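Local coordinates for lactaldehyde dehydrogenase (Escherichia coli, PDB 2IMP), which catalyses the irreversible NAD-dependent oxidation of L-lactaldehyde to L-lactate and also oxidises glycolaldehyde, as a homotetramer of the aldehyde dehydrogenase family, at residues Ile175-Phe180 against Leu204-Gly209; Ala166-Asn171 against His464-Tyr469; Asp406-Leu411 against Trp452-Ile457; Ile259-Ala264 against Ser413-Gln418. One frame throughout, in Å; residues are numbered along the deposited sequence.

Interaction 1: residues Ile175-Phe180 against Leu204-Gly209; sequences IKPSEF and LVLGRG. With NAI (1,4-dihydronicotinamide adenine dinucleotide), chain D.
Lys176 threads its side chain past the backbone of Val205 and Gly207 at the C-terminal ends of neighbouring parallel strands of the Rossmann-like NAD-binding domain, where the loops leaving strands 172-176 and 202-204 line the cofactor. The strands are tied by Val205 N, which donates to Ile175 O at 2.8 Å. Beyond this bond, bumps and hollows interlock. Leu204 CD1 fits between Ile175 CG2 and Pro177 CD, and the proline ring in turn sets Pro177 CG against Leu206 CD2 at 3.6 Å. The stem of Lys176 lies along Val205, Lys176 CG 3.3 Å from Val205 O. With CG anti to the backbone N (chi1 -173°) and bends at the third and fourth torsions, the Lys176 chain then curls back, and NZ meets Gly207 O from above its carbonyl plane and also donates to Pro177 O. The backbone angles of Gly207 would press any CB against the preceding carbonyl. A CB on Gly209 would run into the adenine of NADH, N9A in particular. Glu179 OE2 accepts from the adenosine ribose hydroxyl O2B. Together with Lys176 it grips the diol, as in other NAD-dependent aldehyde dehydrogenases: Lys176 NZ donates to O2B at 2.9 Å and to O3B at 3.0 Å.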
loop_
_atom_site.group_PDB
_atom_site.type_symbol
_atom_site.label_atom_id
_atom_site.label_comp_id
_atom_site.label_asym_id
_atom_site.label_seq_id
_atom_site.Cartn_x
_atom_site.Cartn_y
_atom_site.Cartn_z
ATOM N N ILE A 175 3.562 25.871 17.829
ATOM C CA ILE A 175 2.489 26.507 17.102
ATOM C C ILE A 175 2.278 28.005 17.387
ATOM O O ILE A 175 2.414 28.465 18.522
ATOM C CB ILE A 175 1.157 25.765 17.378
ATOM C CG1 ILE A 175 1.150 24.433 16.623
ATOM C CG2 ILE A 175 -0.030 26.643 17.004
ATOM C CD1 ILE A 175 -0.056 23.592 16.891
ATOM N N LYS A 176 1.976 28.747 16.328
ATOM C CA LYS A 176 1.645 30.160 16.448
ATOM C C LYS A 176 0.273 30.419 15.834
ATOM O O LYS A 176 0.094 30.298 14.625
ATOM C CB LYS A 176 2.649 31.075 15.747
ATOM C CG LYS A 176 2.351 32.559 16.046
ATOM C CD LYS A 176 3.068 33.525 15.118
ATOM C CE LYS A 176 2.302 33.747 13.827
ATOM N NZ LYS A 176 0.989 34.434 14.063
ATOM N N PRO A 177 -0.719 30.746 16.667
ATOM C CA PRO A 177 -2.043 31.001 16.105
ATOM C C PRO A 177 -2.047 32.390 15.442
ATOM O O PRO A 177 -1.092 33.152 15.590
ATOM C CB PRO A 177 -2.937 30.961 17.333
ATOM C CG PRO A 177 -2.060 31.628 18.379
ATOM C CD PRO A 177 -0.691 30.995 18.123
ATOM N N SER A 178 -3.096 32.693 14.690
ATOM C CA SER A 178 -3.207 34.018 14.098
ATOM C C SER A 178 -3.351 35.066 15.215
ATOM O O SER A 178 -3.949 34.767 16.252
ATOM C CB SER A 178 -4.439 34.091 13.190
ATOM O OG SER A 178 -4.844 35.437 12.972
ATOM N N GLU A 179 -2.799 36.259 15.023
ATOM C CA GLU A 179 -2.926 37.293 16.042
ATOM C C GLU A 179 -4.387 37.743 16.275
ATOM O O GLU A 179 -4.702 38.355 17.293
ATOM C CB GLU A 179 -2.068 38.518 15.694
ATOM C CG GLU A 179 -2.313 39.105 14.313
ATOM C CD GLU A 179 -1.348 38.563 13.271
ATOM O OE1 GLU A 179 -0.604 39.376 12.682
ATOM O OE2 GLU A 179 -1.327 37.326 13.047
ATOM N N PHE A 180 -5.255 37.421 15.318
ATOM C CA PHE A 180 -6.668 37.768 15.394
ATOM C C PHE A 180 -7.520 36.741 16.157
ATOM O O PHE A 180 -8.584 37.074 16.680
ATOM C CB PHE A 180 -7.254 37.924 13.990
ATOM C CG PHE A 180 -6.580 38.969 13.171
ATOM C CD1 PHE A 180 -6.616 40.304 13.561
ATOM C CD2 PHE A 180 -5.886 38.625 12.017
ATOM C CE1 PHE A 180 -5.966 41.282 12.818
ATOM C CE2 PHE A 180 -5.232 39.594 11.270
ATOM C CZ PHE A 180 -5.274 40.925 11.672
ATOM N N LEU A 204 3.288 26.746 22.438
ATOM C CA LEU A 204 2.484 27.788 21.825
ATOM C C LEU A 204 3.135 29.169 21.925
ATOM O O LEU A 204 3.344 29.682 23.027
ATOM C CB LEU A 204 1.091 27.849 22.466
ATOM C CG LEU A 204 0.102 28.831 21.809
ATOM C CD1 LEU A 204 -0.505 28.192 20.573
ATOM C CD2 LEU A 204 -1.011 29.198 22.780
ATOM N N VAL A 205 3.491 29.750 20.787
ATOM C CA VAL A 205 4.068 31.088 20.805
ATOM C C VAL A 205 3.097 32.119 20.206
ATOM O O VAL A 205 2.332 31.794 19.301
ATOM C CB VAL A 205 5.438 31.134 20.083
ATOM C CG1 VAL A 205 6.452 30.312 20.876
ATOM C CG2 VAL A 205 5.312 30.608 18.662
ATOM N N LEU A 206 3.117 33.339 20.730
ATOM C CA LEU A 206 2.186 34.363 20.274
ATOM C C LEU A 206 2.817 35.614 19.648
ATOM O O LEU A 206 3.808 36.140 20.157
ATOM C CB LEU A 206 1.298 34.774 21.450
ATOM C CG LEU A 206 0.582 33.609 22.146
ATOM C CD1 LEU A 206 0.044 34.055 23.492
ATOM C CD2 LEU A 206 -0.536 33.088 21.252
ATOM N N GLY A 207 2.224 36.083 18.552
ATOM C CA GLY A 207 2.741 37.266 17.890
ATOM C C GLY A 207 2.331 37.417 16.438
ATOM O O GLY A 207 1.435 36.723 15.943
ATOM N N ARG A 208 2.997 38.337 15.752
ATOM C CA ARG A 208 2.721 38.605 14.351
ATOM C C ARG A 208 3.448 37.661 13.387
ATOM O O ARG A 208 4.370 36.941 13.775
ATOM C CB ARG A 208 3.103 40.045 14.001
ATOM C CG ARG A 208 2.275 41.112 14.711
ATOM C CD ARG A 208 2.876 42.489 14.464
ATOM N NE ARG A 208 4.256 42.544 14.942
ATOM C CZ ARG A 208 5.135 43.481 14.601
ATOM N NH1 ARG A 208 4.783 44.454 13.771
ATOM N NH2 ARG A 208 6.367 43.445 15.090
ATOM N N GLY A 209 3.025 37.689 12.129
ATOM C CA GLY A 209 3.647 36.842 11.136
ATOM C C GLY A 209 5.067 37.250 10.806
ATOM O O GLY A 209 5.974 36.416 10.805
HETATM P PA NAI D . -2.506 35.159 6.614
HETATM O O1A NAI D . -1.490 34.546 5.744
HETATM O O2A NAI D . -2.519 36.690 6.534
HETATM O O5B NAI D . -2.256 34.689 8.120
HETATM C C5B NAI D . -2.179 33.329 8.519
HETATM C C4B NAI D . -0.991 33.075 9.461
HETATM O O4B NAI D . 0.255 33.353 8.818
HETATM C C3B NAI D . -0.994 33.939 10.732
HETATM O O3B NAI D . -0.646 33.145 11.863
HETATM C C2B NAI D . 0.003 35.031 10.401
HETATM O O2B NAI D . 0.562 35.702 11.500
HETATM C C1B NAI D . 1.020 34.292 9.569
HETATM N N9A NAI D . 1.813 35.171 8.660
HETATM C C8A NAI D . 1.429 36.279 7.905
HETATM N N7A NAI D . 2.525 36.752 7.236
HETATM C C5A NAI D . 3.588 35.978 7.547
HETATM C C6A NAI D . 4.943 36.001 7.155
HETATM N N6A NAI D . 5.396 36.931 6.317
HETATM N N1A NAI D . 5.821 35.033 7.664
HETATM C C2A NAI D . 5.360 34.048 8.550
HETATM N N3A NAI D . 4.009 34.032 8.935
HETATM C C4A NAI D . 3.145 34.978 8.437
HETATM O O3 NAI D . -3.903 34.524 6.145
HETATM P PN NAI D . -5.335 34.643 6.878
HETATM O O1N NAI D . -5.232 34.277 8.302
HETATM O O2N NAI D . -6.312 33.871 6.039
HETATM O O5D NAI D . -5.637 36.221 6.674
HETATM C C5D NAI D . -5.535 37.209 7.669
HETATM C C4D NAI D . -5.855 38.532 7.012
HETATM O O4D NAI D . -5.513 39.588 7.904
HETATM C C3D NAI D . -5.291 38.998 5.651
HETATM O O3D NAI D . -6.294 38.920 4.655
HETATM C C2D NAI D . -4.799 40.405 5.866
HETATM O O2D NAI D . -5.102 41.266 4.793
HETATM C C1D NAI D . -5.462 40.790 7.166
HETATM N N1N NAI D . -4.698 41.881 7.853
HETATM C C2N NAI D . -3.635 41.503 8.680
HETATM C C3N NAI D . -2.882 42.500 9.357
HETATM C C7N NAI D . -1.731 42.113 10.258
HETATM O O7N NAI D . -1.022 43.117 10.905
HETATM N N7N NAI D . -1.356 40.850 10.468
HETATM C C4N NAI D . -3.240 43.877 9.172
HETATM C C5N NAI D . -4.327 44.242 8.325
HETATM C C6N NAI D . -5.052 43.221 7.669
HETATM O O HOH W 1 -0.256 35.075 17.612
HETATM O O HOH W 2 0.970 39.110 10.684
#

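Interaction 2: residues Ala166-Asn171 against His464-Tyr469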
loop_
_atom_site.group_PDB
_atom_site.type_symbol
_atom_site.label_atom_id
_atom_site.label_comp_id
_atom_site.label_asym_id
_atom_site.label_seq_id
_atom_site.Cartn_x
_atom_site.Cartn_y
_atom_site.Cartn_z
ATOM N N ALA A 166 1.617 15.357 13.585
ATOM C CA ALA A 166 2.983 15.631 14.020
ATOM C C ALA A 166 3.393 14.821 15.262
ATOM O O ALA A 166 4.398 14.102 15.243
ATOM C CB ALA A 166 3.162 17.128 14.292
ATOM N N LEU A 167 2.604 14.939 16.330
ATOM C CA LEU A 167 2.895 14.206 17.560
ATOM C C LEU A 167 2.814 12.675 17.424
ATOM O O LEU A 167 3.672 11.950 17.933
ATOM C CB LEU A 167 1.959 14.652 18.684
ATOM C CG LEU A 167 2.531 15.723 19.615
ATOM C CD1 LEU A 167 2.963 16.936 18.806
ATOM C CD2 LEU A 167 1.481 16.102 20.656
ATOM N N LEU A 168 1.771 12.206 16.747
ATOM C CA LEU A 168 1.585 10.777 16.546
ATOM C C LEU A 168 2.833 10.088 15.958
ATOM O O LEU A 168 3.245 9.035 16.427
ATOM C CB LEU A 168 0.379 10.536 15.628
ATOM C CG LEU A 168 -0.162 9.101 15.483
ATOM C CD1 LEU A 168 0.802 8.246 14.657
ATOM C CD2 LEU A 168 -0.384 8.490 16.871
ATOM N N THR A 169 3.425 10.721 14.946
ATOM C CA THR A 169 4.602 10.192 14.271
ATOM C C THR A 169 5.960 10.430 14.981
ATOM O O THR A 169 7.022 10.110 14.439
ATOM C CB THR A 169 4.680 10.746 12.826
ATOM O OG1 THR A 169 4.591 12.178 12.850
ATOM C CG2 THR A 169 3.528 10.192 11.983
ATOM N N GLY A 170 5.916 10.996 16.184
ATOM C CA GLY A 170 7.145 11.216 16.928
ATOM C C GLY A 170 7.819 12.574 16.819
ATOM O O GLY A 170 8.945 12.741 17.288
ATOM N N ASN A 171 7.163 13.534 16.179
ATOM C CA ASN A 171 7.714 14.882 16.071
ATOM C C ASN A 171 7.251 15.755 17.241
ATOM O O ASN A 171 6.273 15.427 17.900
ATOM C CB ASN A 171 7.215 15.602 14.805
ATOM C CG ASN A 171 7.501 14.841 13.529
ATOM O OD1 ASN A 171 8.610 14.941 12.980
ATOM N ND2 ASN A 171 6.532 14.081 13.045
ATOM N N HIS A 464 -2.211 10.234 3.773
ATOM C CA HIS A 464 -1.242 11.098 3.124
ATOM C C HIS A 464 -0.883 12.332 3.960
ATOM O O HIS A 464 0.248 12.800 3.925
ATOM C CB HIS A 464 -1.761 11.496 1.743
ATOM C CG HIS A 464 -2.046 10.317 0.864
ATOM N ND1 HIS A 464 -1.062 9.451 0.440
ATOM C CD2 HIS A 464 -3.214 9.823 0.391
ATOM C CE1 HIS A 464 -1.608 8.472 -0.251
ATOM N NE2 HIS A 464 -2.913 8.668 -0.298
ATOM N N GLY A 465 -1.856 12.835 4.715
ATOM C CA GLY A 465 -1.594 13.974 5.578
ATOM C C GLY A 465 -0.663 13.512 6.684
ATOM O O GLY A 465 0.253 14.228 7.084
ATOM N N LEU A 466 -0.895 12.301 7.186
ATOM C CA LEU A 466 -0.036 11.759 8.232
ATOM C C LEU A 466 1.408 11.574 7.752
ATOM O O LEU A 466 2.362 11.854 8.481
ATOM C CB LEU A 466 -0.549 10.404 8.723
ATOM C CG LEU A 466 0.330 9.826 9.841
ATOM C CD1 LEU A 466 -0.192 10.333 11.187
ATOM C CD2 LEU A 466 0.332 8.305 9.809
ATOM N N HIS A 467 1.543 11.095 6.517
ATOM C CA HIS A 467 2.855 10.859 5.934
ATOM C C HIS A 467 3.691 12.127 5.720
ATOM O O HIS A 467 4.910 12.047 5.612
ATOM C CB HIS A 467 2.716 10.075 4.622
ATOM C CG HIS A 467 2.333 8.639 4.820
ATOM N ND1 HIS A 467 1.990 7.801 3.783
ATOM C CD2 HIS A 467 2.254 7.888 5.949
ATOM C CE1 HIS A 467 1.717 6.601 4.256
ATOM N NE2 HIS A 467 1.871 6.625 5.569
ATOM N N GLU A 468 3.035 13.284 5.651
ATOM C CA GLU A 468 3.780 14.532 5.508
ATOM C C GLU A 468 4.733 14.739 6.710
ATOM O O GLU A 468 5.731 15.448 6.613
ATOM C CB GLU A 468 2.835 15.748 5.420
ATOM C CG GLU A 468 2.027 15.898 4.131
ATOM C CD GLU A 468 2.889 15.930 2.871
ATOM O OE1 GLU A 468 4.058 16.374 2.947
ATOM O OE2 GLU A 468 2.388 15.521 1.799
ATOM N N TYR A 469 4.398 14.103 7.833
ATOM C CA TYR A 469 5.200 14.213 9.046
ATOM C C TYR A 469 6.203 13.076 9.257
ATOM O O TYR A 469 6.762 12.896 10.342
ATOM C CB TYR A 469 4.285 14.345 10.270
ATOM C CG TYR A 469 3.659 15.717 10.345
ATOM C CD1 TYR A 469 2.478 16.006 9.664
ATOM C CD2 TYR A 469 4.294 16.752 11.039
ATOM C CE1 TYR A 469 1.941 17.300 9.667
ATOM C CE2 TYR A 469 3.767 18.047 11.049
ATOM C CZ TYR A 469 2.593 18.312 10.358
ATOM O OH TYR A 469 2.087 19.598 10.335
#
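Leu466, in helix 462-467, pushes CD1 against Thr169 CG2 at 3.8 Å, the two side chains running antiparallel alongside one another, while Leu168 CD1 lies 4.2 Å from Leu466 CD1. Further on, one face of the Tyr469 ring lies over the backbone of Ala166, whose CA is 3.4 Å from Tyr469 CD2, and Ala166 CB comes equally close to Tyr469 CE2. Thr169 OG1, held by Pro165 O, packs against Tyr469 CB. The tyrosine carbonyl closes the contact. With CG beside its backbone N (chi1 -56°), Asn171 turns ND2 to Tyr469 O at 3.0 Å, nearly straight at 166° and on a lone pair; ND2 donates also to Ala166 O, while OD1 accepts from Gly144 N. Gly170, just beyond helix 155-168, has the positive phi of a Schellman motif. With an alanine here in place of Asn171, Tyr469 O and Gly144 N would probably lose these mates, unpinning the helix end from the chain leading into strand 470-478. One buried amide thus satisfies polar backbone from three separate parts of the fold.

Interaction 3: residues Asp406-Leu411 against Trp452-Ile457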
loop_
_atom_site.group_PDB
_atom_site.type_symbol
_atom_site.label_atom_id
_atom_site.label_comp_id
_atom_site.label_asym_id
_atom_site.label_seq_id
_atom_site.Cartn_x
_atom_site.Cartn_y
_atom_site.Cartn_z
ATOM N N ASP A 406 -9.170 27.813 -15.309
ATOM C CA ASP A 406 -8.512 29.093 -15.525
ATOM C C ASP A 406 -8.353 29.886 -14.217
ATOM O O ASP A 406 -9.016 30.901 -13.993
ATOM C CB ASP A 406 -9.297 29.917 -16.547
ATOM C CG ASP A 406 -8.670 31.271 -16.803
ATOM O OD1 ASP A 406 -7.446 31.320 -17.044
ATOM O OD2 ASP A 406 -9.398 32.283 -16.763
ATOM N N SER A 407 -7.460 29.390 -13.366
ATOM C CA SER A 407 -7.204 29.985 -12.064
ATOM C C SER A 407 -5.833 29.586 -11.476
ATOM O O SER A 407 -5.363 28.473 -11.711
ATOM C CB SER A 407 -8.313 29.549 -11.096
ATOM O OG SER A 407 -7.991 29.826 -9.742
ATOM N N ASP A 408 -5.196 30.491 -10.739
ATOM C CA ASP A 408 -3.925 30.152 -10.116
ATOM C C ASP A 408 -4.105 29.203 -8.922
ATOM O O ASP A 408 -3.137 28.694 -8.364
ATOM C CB ASP A 408 -3.180 31.402 -9.648
ATOM C CG ASP A 408 -2.552 32.159 -10.791
ATOM O OD1 ASP A 408 -2.006 31.498 -11.698
ATOM O OD2 ASP A 408 -2.596 33.406 -10.778
ATOM N N TYR A 409 -5.358 28.986 -8.547
ATOM C CA TYR A 409 -5.668 28.099 -7.445
ATOM C C TYR A 409 -6.347 26.795 -7.892
ATOM O O TYR A 409 -7.108 26.784 -8.861
ATOM C CB TYR A 409 -6.532 28.830 -6.421
ATOM C CG TYR A 409 -5.892 30.105 -5.928
ATOM C CD1 TYR A 409 -6.085 31.312 -6.601
ATOM C CD2 TYR A 409 -5.038 30.093 -4.825
ATOM C CE1 TYR A 409 -5.440 32.477 -6.188
ATOM C CE2 TYR A 409 -4.386 31.250 -4.406
ATOM C CZ TYR A 409 -4.589 32.436 -5.090
ATOM O OH TYR A 409 -3.931 33.577 -4.690
ATOM N N GLY A 410 -6.058 25.710 -7.182
ATOM C CA GLY A 410 -6.630 24.428 -7.545
ATOM C C GLY A 410 -6.851 23.516 -6.359
ATOM O O GLY A 410 -6.440 22.362 -6.368
ATOM N N LEU A 411 -7.500 24.042 -5.329
ATOM C CA LEU A 411 -7.783 23.265 -4.141
ATOM C C LEU A 411 -9.112 22.471 -4.204
ATOM O O LEU A 411 -9.105 21.247 -4.144
ATOM C CB LEU A 411 -7.785 24.184 -2.914
ATOM C CG LEU A 411 -8.048 23.540 -1.548
ATOM C CD1 LEU A 411 -7.049 22.416 -1.288
ATOM C CD2 LEU A 411 -7.954 24.611 -0.463
ATOM N N TRP A 452 -3.737 22.155 -5.729
ATOM C CA TRP A 452 -2.907 22.229 -6.919
ATOM C C TRP A 452 -2.435 23.680 -7.153
ATOM O O TRP A 452 -2.955 24.608 -6.531
ATOM C CB TRP A 452 -3.704 21.774 -8.136
ATOM C CG TRP A 452 -3.987 20.304 -8.201
ATOM C CD1 TRP A 452 -4.156 19.445 -7.151
ATOM C CD2 TRP A 452 -4.181 19.533 -9.389
ATOM N NE1 TRP A 452 -4.440 18.183 -7.616
ATOM C CE2 TRP A 452 -4.459 18.207 -8.984
ATOM C CE3 TRP A 452 -4.138 19.830 -10.757
ATOM C CZ2 TRP A 452 -4.705 17.179 -9.904
ATOM C CZ3 TRP A 452 -4.380 18.806 -11.674
ATOM C CH2 TRP A 452 -4.657 17.496 -11.238
ATOM N N ARG A 453 -1.466 23.860 -8.042
ATOM C CA ARG A 453 -0.961 25.190 -8.341
ATOM C C ARG A 453 -0.637 26.031 -7.076
ATOM O O ARG A 453 0.043 25.540 -6.179
ATOM C CB ARG A 453 -1.960 25.916 -9.258
ATOM C CG ARG A 453 -2.187 25.185 -10.593
ATOM C CD ARG A 453 -3.117 25.943 -11.550
ATOM N NE ARG A 453 -4.524 25.895 -11.146
ATOM C CZ ARG A 453 -5.295 24.814 -11.233
ATOM N NH1 ARG A 453 -4.802 23.678 -11.710
ATOM N NH2 ARG A 453 -6.567 24.869 -10.852
ATOM N N LYS A 454 -1.122 27.267 -7.000
ATOM C CA LYS A 454 -0.815 28.102 -5.841
ATOM C C LYS A 454 -1.606 27.785 -4.554
ATOM O O LYS A 454 -1.370 28.395 -3.513
ATOM C CB LYS A 454 -0.970 29.587 -6.191
ATOM C CG LYS A 454 0.039 30.077 -7.216
ATOM C CD LYS A 454 0.008 31.593 -7.359
ATOM C CE LYS A 454 1.006 32.062 -8.411
ATOM N NZ LYS A 454 1.060 33.550 -8.523
ATOM N N SER A 455 -2.528 26.832 -4.634
ATOM C CA SER A 455 -3.301 26.448 -3.463
ATOM C C SER A 455 -2.430 25.786 -2.375
ATOM O O SER A 455 -2.857 25.636 -1.229
ATOM C CB SER A 455 -4.444 25.510 -3.861
ATOM O OG SER A 455 -5.425 26.206 -4.610
ATOM N N GLY A 456 -1.213 25.389 -2.749
ATOM C CA GLY A 456 -0.336 24.801 -1.753
ATOM C C GLY A 456 0.745 23.810 -2.143
ATOM O O GLY A 456 1.060 23.582 -3.316
ATOM N N ILE A 457 1.341 23.253 -1.098
ATOM C CA ILE A 457 2.381 22.248 -1.205
ATOM C C ILE A 457 2.178 21.169 -0.134
ATOM O O ILE A 457 1.954 21.486 1.034
ATOM C CB ILE A 457 3.796 22.875 -1.067
ATOM C CG1 ILE A 457 4.150 23.627 -2.356
ATOM C CG2 ILE A 457 4.843 21.787 -0.794
ATOM C CD1 ILE A 457 5.487 24.329 -2.305
#
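Arg453 reaches along the backbone of Ser407 to Gly410 while Lys454 diverges beside Asp408, where strand 452-453 pairs antiparallel with the start of strand 409-416 in the catalytic-domain sheet. Gly410 and Trp452 form a hydrogen-bonded pair, Trp452 N donating to Gly410 O at 2.8 Å. Overlapping type II' and type I turns then swing the chain back. Arg453 bends at its third torsion (-74°), which turns the guanidinium across the backbone: NH2 donates to Tyr409 O from above the carbonyl plane, NE makes a weak bond to Ser407 O, and Phe432 offers a cation-pi partner. Lys454 stays extended, its CD lying 3.9 Å from Asp408 CB, and its backbone N bonds to Asp408 O almost along the C=O axis. Tyr409 and Lys454 cross at a slant, Tyr409 CE2 4.2 Å from Lys454 CB. A CB on Gly410 would collide with Arg453 NH2 and Trp452 CB, so its lack of a side chain lets the two strands close up. The indole of Trp452 turns outward, and its NE1 donates to Thr472 O of the second subunit. Ser455 OG, also bonded to Gly253 O, sits at the edge of the Tyr409 ring, in its plane, and accepts from Gly410 N at 2.7 Å.

Interaction 4: residues Ile259-Ala264 against Ser413-Gln418; sequences IVMDDA and SSIYTQ
The Tyr416 ring has Ile259 O at its edge, 3.5 Å from Tyr416 CD1, and Val260 CG2 stands obliquely to it, within a parallel strand pair of the catalytic domain; helix 266-274 packs against the same tyrosine. The ladder runs Ile259 N to Ser414 O, Tyr416 N to Ile259 O and Met261 N to Tyr416 O. On the other side of the sheet the Ile415 and Ile259 side chains cross at a slant, Ile415 CG1 3.8 Å from Ile259 CB, and Ile415 CD1 reaches Met261 CG. Past the strand ends, a type I turn from Met261 to Ala264 brings the carboxylate of Asp263 to Thr417 and Gln418, its CG lying between the backbone N and the carbonyl carbon (chi1 75°). Asp263 OD1 receives the Thr417 OG1 proton at 2.8 Å on its syn lone pair, whereas OD2 is met by Gln418 N from above the carboxylate plane. With a leucine here, Thr417 OG1 and Gln418 N would probably lose their acceptor and the strand exits could move apart. Beside the turn, Ala264 CB rests 3.8 Å from Tyr416 CB.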
loop_
_atom_site.group_PDB
_atom_site.type_symbol
_atom_site.label_atom_id
_atom_site.label_comp_id
_atom_site.label_asym_id
_atom_site.label_seq_id
_atom_site.Cartn_x
_atom_site.Cartn_y
_atom_site.Cartn_z
ATOM N N ILE A 259 -19.885 24.112 -10.884
ATOM C CA ILE A 259 -20.526 23.950 -12.179
ATOM C C ILE A 259 -21.942 23.331 -12.124
ATOM O O ILE A 259 -22.117 22.176 -11.726
ATOM C CB ILE A 259 -19.664 23.084 -13.118
ATOM C CG1 ILE A 259 -18.299 23.740 -13.314
ATOM C CG2 ILE A 259 -20.358 22.913 -14.464
ATOM C CD1 ILE A 259 -17.348 22.914 -14.148
ATOM N N VAL A 260 -22.932 24.118 -12.528
ATOM C CA VAL A 260 -24.319 23.671 -12.548
ATOM C C VAL A 260 -24.830 23.366 -13.975
ATOM O O VAL A 260 -25.057 24.280 -14.762
ATOM C CB VAL A 260 -25.252 24.737 -11.928
ATOM C CG1 VAL A 260 -26.670 24.183 -11.805
ATOM C CG2 VAL A 260 -24.714 25.177 -10.572
ATOM N N MET A 261 -24.987 22.088 -14.296
ATOM C CA MET A 261 -25.473 21.697 -15.613
ATOM C C MET A 261 -27.007 21.818 -15.752
ATOM O O MET A 261 -27.713 21.960 -14.754
ATOM C CB MET A 261 -25.042 20.262 -15.923
ATOM C CG MET A 261 -23.537 20.049 -15.889
ATOM S SD MET A 261 -22.638 21.176 -16.978
ATOM C CE MET A 261 -22.871 20.355 -18.556
ATOM N N ASP A 262 -27.511 21.780 -16.980
ATOM C CA ASP A 262 -28.951 21.880 -17.179
ATOM C C ASP A 262 -29.721 20.705 -16.547
ATOM O O ASP A 262 -30.776 20.894 -15.947
ATOM C CB ASP A 262 -29.296 21.966 -18.673
ATOM C CG ASP A 262 -28.858 23.280 -19.307
ATOM O OD1 ASP A 262 -28.910 24.325 -18.622
ATOM O OD2 ASP A 262 -28.477 23.270 -20.496
ATOM N N ASP A 263 -29.165 19.506 -16.692
ATOM C CA ASP A 263 -29.771 18.299 -16.146
ATOM C C ASP A 263 -29.483 18.108 -14.649
ATOM O O ASP A 263 -29.524 16.992 -14.134
ATOM C CB ASP A 263 -29.251 17.076 -16.903
ATOM C CG ASP A 263 -27.828 16.721 -16.518
ATOM O OD1 ASP A 263 -27.006 17.650 -16.375
ATOM O OD2 ASP A 263 -27.531 15.518 -16.361
ATOM N N ALA A 264 -29.192 19.208 -13.967
ATOM C CA ALA A 264 -28.877 19.154 -12.551
ATOM C C ALA A 264 -30.061 19.367 -11.602
ATOM O O ALA A 264 -30.951 20.174 -11.870
ATOM C CB ALA A 264 -27.795 20.172 -12.231
ATOM N N SER A 413 -13.236 21.970 -6.053
ATOM C CA SER A 413 -14.167 22.155 -7.164
ATOM C C SER A 413 -15.469 21.336 -6.987
ATOM O O SER A 413 -15.530 20.433 -6.149
ATOM C CB SER A 413 -13.508 21.754 -8.490
ATOM O OG SER A 413 -13.258 20.361 -8.542
ATOM N N SER A 414 -16.491 21.655 -7.777
ATOM C CA SER A 414 -17.753 20.934 -7.695
ATOM C C SER A 414 -18.630 21.013 -8.958
ATOM O O SER A 414 -18.576 21.987 -9.712
ATOM C CB SER A 414 -18.569 21.429 -6.497
ATOM O OG SER A 414 -19.050 22.744 -6.705
ATOM N N ILE A 415 -19.429 19.976 -9.171
ATOM C CA ILE A 415 -20.327 19.933 -10.312
ATOM C C ILE A 415 -21.652 19.208 -10.011
ATOM O O ILE A 415 -21.687 18.262 -9.220
ATOM C CB ILE A 415 -19.653 19.267 -11.535
ATOM C CG1 ILE A 415 -20.574 19.372 -12.755
ATOM C CG2 ILE A 415 -19.319 17.819 -11.227
ATOM C CD1 ILE A 415 -19.956 18.889 -14.050
ATOM N N TYR A 416 -22.727 19.683 -10.635
ATOM C CA TYR A 416 -24.053 19.103 -10.455
ATOM C C TYR A 416 -24.681 18.638 -11.770
ATOM O O TYR A 416 -24.968 19.437 -12.656
ATOM C CB TYR A 416 -24.968 20.108 -9.765
ATOM C CG TYR A 416 -24.380 20.626 -8.481
ATOM C CD1 TYR A 416 -23.385 21.601 -8.495
ATOM C CD2 TYR A 416 -24.763 20.091 -7.251
ATOM C CE1 TYR A 416 -22.777 22.030 -7.317
ATOM C CE2 TYR A 416 -24.160 20.512 -6.066
ATOM C CZ TYR A 416 -23.168 21.481 -6.110
ATOM O OH TYR A 416 -22.549 21.889 -4.950
ATOM N N THR A 417 -24.879 17.332 -11.876
ATOM C CA THR A 417 -25.432 16.733 -13.074
ATOM C C THR A 417 -25.927 15.302 -12.817
ATOM O O THR A 417 -25.658 14.730 -11.757
ATOM C CB THR A 417 -24.357 16.699 -14.189
ATOM O OG1 THR A 417 -24.885 16.084 -15.369
ATOM C CG2 THR A 417 -23.142 15.912 -13.722
ATOM N N GLN A 418 -26.638 14.734 -13.784
ATOM C CA GLN A 418 -27.153 13.384 -13.629
ATOM C C GLN A 418 -26.695 12.417 -14.746
ATOM O O GLN A 418 -27.111 11.250 -14.794
ATOM C CB GLN A 418 -28.681 13.432 -13.550
ATOM C CG GLN A 418 -29.178 14.491 -12.564
ATOM C CD GLN A 418 -30.690 14.483 -12.412
ATOM O OE1 GLN A 418 -31.205 14.399 -11.284
ATOM N NE2 GLN A 418 -31.410 14.597 -13.514
#

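Overall arrangement
Together the four contacts show how one chain brings its NAD-binding and catalytic domains to a shared catalytic cleft. Interaction 1 lies directly on NADH, and interaction 2 joins the end of helix 155-168 to helix 462-467 and the residues after it in the same domain. Helix 155-168 of interaction 2 is followed directly by strand 172-176 of interaction 1, with centres 22 Å apart. Interactions 3 and 4 share strand 409-416, one at each end, their centres also 22 Å apart. Interaction 3 is the nearer to catalysis, the Leu411 side chain being about 5 Å from the bound lactate, and about 4 Å from those of Glu251 and His449. Interactions 1 and 4 stand on opposite sides of the chain's centre, 40 Å between their centres.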